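Local coordinates for gene 12 protein (Mycobacterium phage D29, PDB 3HC7) that hydrolyses the ester linkage joining mycolic acids to arabinogalactan in the mycobacterial cell wall, an outer-membrane-breaking step in host lysis at phage release, at residues Ile33-Pro38 with Asp69-Ala74. Numbering follows the deposited sequence.
Sequences IYRWQP and DADPYA
In the parallel sheet of this alpha/beta-hydrolase-type fold, Arg35 on outermost strand 35-38 reaches Asp71 in the turn that follows helix 50-70 and leads into strand 76-81. The backbones stay well apart, with the CA atoms of Arg35 and Ala74 9.8 Å from each other, and one long side chain makes the crossing. The Arg35 chain bends at chi2 and chi3 on its way across, and the guanidinium presents an edge to Asp71 OD2. Its NH1 donates to Asp71 OD2 at 2.9 Å, with an N-H...O angle of 159°, in a salt bridge held by a single close N-O pair. OD2 lies near the guanidinium plane and is approached on its anti side, but the two flat groups are turned 47° apart, and the other terminal nitrogen, NH2, remains 4.0 Å from OD2. The same NH1 passes the methyl group of Ala74, 4.2 Å from its CB.

On the aspartate side, CG stands anti to the backbone N (chi1 -174°), which carries the carboxylate out toward the arginine. Its other oxygen, OD1, accepts from Tyr73 N at 3.1 Å, forming an Asx turn. This sits within a type I beta turn from Asp71 to Ala74, closed by Ala74 N bonding to Asp71 O at 2.9 Å.

The N-terminal residues tie into both partners: Ser2 OG hydrogen-bonds Asp71 OD2, and Lys3 O accepts from Arg35 NH1. Both carboxylate oxygens of Asp71 are thus engaged, OD1 fixing the local turn and OD2 shared between arginine and serine. With only 80 Å² buried, the contact is a small, mainly polar link between the outermost strand and the helix-to-strand turn, and the neighbouring positive charge would be expected to favour an ionised carboxylate.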
loop_
_atom_site.group_PDB
_atom_site.type_symbol
_atom_site.label_atom_id
_atom_site.label_comp_id
_atom_site.label_asym_id
_atom_site.label_seq_id
_atom_site.Cartn_x
_atom_site.Cartn_y
_atom_site.Cartn_z
ATOM N N ILE A 33 11.613 -1.553 20.947
ATOM C CA ILE A 33 10.814 -0.400 21.326
ATOM C C ILE A 33 9.342 -0.560 20.936
ATOM O O ILE A 33 8.475 0.119 21.481
ATOM C CB ILE A 33 11.397 0.911 20.745
ATOM C CG1 ILE A 33 10.391 1.609 19.829
ATOM C CG2 ILE A 33 12.729 0.648 20.051
ATOM C CD1 ILE A 33 10.674 3.085 19.632
ATOM N N TYR A 34 9.067 -1.462 19.998
ATOM C CA TYR A 34 7.699 -1.755 19.580
ATOM C C TYR A 34 7.384 -3.234 19.767
ATOM O O TYR A 34 8.261 -4.082 19.621
ATOM C CB TYR A 34 7.507 -1.434 18.097
ATOM C CG TYR A 34 7.485 0.028 17.720
ATOM C CD1 TYR A 34 8.658 0.695 17.394
ATOM C CD2 TYR A 34 6.287 0.731 17.648
ATOM C CE1 TYR A 34 8.642 2.025 17.032
ATOM C CE2 TYR A 34 6.263 2.060 17.284
ATOM C CZ TYR A 34 7.444 2.702 16.976
ATOM O OH TYR A 34 7.432 4.027 16.610
ATOM N N ARG A 35 6.127 -3.536 20.079
ATOM C CA ARG A 35 5.604 -4.894 19.958
ATOM C C ARG A 35 5.120 -5.082 18.520
ATOM O O ARG A 35 4.573 -4.154 17.924
ATOM C CB ARG A 35 4.448 -5.108 20.929
ATOM C CG ARG A 35 4.864 -5.059 22.385
ATOM C CD ARG A 35 3.849 -4.301 23.212
ATOM N NE ARG A 35 2.789 -5.156 23.730
ATOM C CZ ARG A 35 1.777 -4.712 24.471
ATOM N NH1 ARG A 35 1.686 -3.422 24.767
ATOM N NH2 ARG A 35 0.855 -5.554 24.910
ATOM N N TRP A 36 5.307 -6.278 17.969
ATOM C CA TRP A 36 5.083 -6.497 16.545
ATOM C C TRP A 36 3.960 -7.483 16.223
ATOM O O TRP A 36 3.981 -8.631 16.673
ATOM C CB TRP A 36 6.387 -6.949 15.886
ATOM C CG TRP A 36 6.270 -7.225 14.422
ATOM C CD1 TRP A 36 5.437 -6.612 13.531
ATOM C CD2 TRP A 36 7.040 -8.167 13.671
ATOM N NE1 TRP A 36 5.628 -7.130 12.273
ATOM C CE2 TRP A 36 6.610 -8.085 12.332
ATOM C CE3 TRP A 36 8.045 -9.080 14.004
ATOM C CZ2 TRP A 36 7.154 -8.881 11.324
ATOM C CZ3 TRP A 36 8.584 -9.868 13.004
ATOM C CH2 TRP A 36 8.137 -9.765 11.681
ATOM N N GLN A 37 2.993 -7.020 15.430
ATOM C CA GLN A 37 1.903 -7.861 14.948
ATOM C C GLN A 37 1.826 -7.871 13.423
ATOM O O GLN A 37 1.159 -7.028 12.822
ATOM C CB GLN A 37 0.565 -7.386 15.508
ATOM C CG GLN A 37 -0.613 -8.222 15.036
ATOM C CD GLN A 37 -0.436 -9.686 15.392
ATOM O OE1 GLN A 37 -0.389 -10.044 16.569
ATOM N NE2 GLN A 37 -0.329 -10.538 14.377
ATOM N N PRO A 38 2.509 -8.832 12.788
ATOM C CA PRO A 38 2.447 -8.978 11.332
ATOM C C PRO A 38 1.030 -9.337 10.917
ATOM O O PRO A 38 0.368 -10.093 11.629
ATOM C CB PRO A 38 3.382 -10.160 11.055
ATOM C CG PRO A 38 4.214 -10.300 12.261
ATOM C CD PRO A 38 3.375 -9.844 13.408
ATOM N N ASP A 69 -7.402 -2.646 22.315
ATOM C CA ASP A 69 -8.389 -2.797 23.380
ATOM C C ASP A 69 -7.744 -3.452 24.601
ATOM O O ASP A 69 -8.090 -3.148 25.740
ATOM C CB ASP A 69 -9.597 -3.616 22.914
ATOM C CG ASP A 69 -10.667 -2.763 22.258
ATOM O OD1 ASP A 69 -10.639 -1.529 22.446
ATOM O OD2 ASP A 69 -11.540 -3.326 21.561
ATOM N N ALA A 70 -6.798 -4.350 24.349
ATOM C CA ALA A 70 -6.127 -5.070 25.414
ATOM C C ALA A 70 -5.215 -4.154 26.223
ATOM O O ALA A 70 -5.086 -4.319 27.434
ATOM C CB ALA A 70 -5.338 -6.235 24.840
ATOM N N ASP A 71 -4.581 -3.194 25.558
ATOM C CA ASP A 71 -3.676 -2.266 26.234
ATOM C C ASP A 71 -4.015 -0.813 25.893
ATOM O O ASP A 71 -3.452 -0.234 24.969
ATOM C CB ASP A 71 -2.216 -2.583 25.887
ATOM C CG ASP A 71 -1.227 -1.735 26.676
ATOM O OD1 ASP A 71 -1.653 -0.756 27.320
ATOM O OD2 ASP A 71 -0.020 -2.045 26.645
ATOM N N PRO A 72 -4.942 -0.221 26.657
ATOM C CA PRO A 72 -5.464 1.128 26.410
ATOM C C PRO A 72 -4.406 2.231 26.464
ATOM O O PRO A 72 -4.661 3.337 25.982
ATOM C CB PRO A 72 -6.482 1.320 27.539
ATOM C CG PRO A 72 -6.867 -0.066 27.946
ATOM C CD PRO A 72 -5.615 -0.876 27.791
ATOM N N TYR A 73 -3.246 1.946 27.042
ATOM C CA TYR A 73 -2.211 2.965 27.158
ATOM C C TYR A 73 -1.168 2.790 26.066
ATOM O O TYR A 73 -0.171 3.511 26.019
ATOM C CB TYR A 73 -1.552 2.915 28.539
ATOM N N ALA A 74 -1.407 1.820 25.191
ATOM C CA ALA A 74 -0.484 1.530 24.104
ATOM C C ALA A 74 -0.834 2.349 22.875
ATOM O O ALA A 74 -1.965 2.295 22.385
ATOM C CB ALA A 74 -0.514 0.048 23.767
#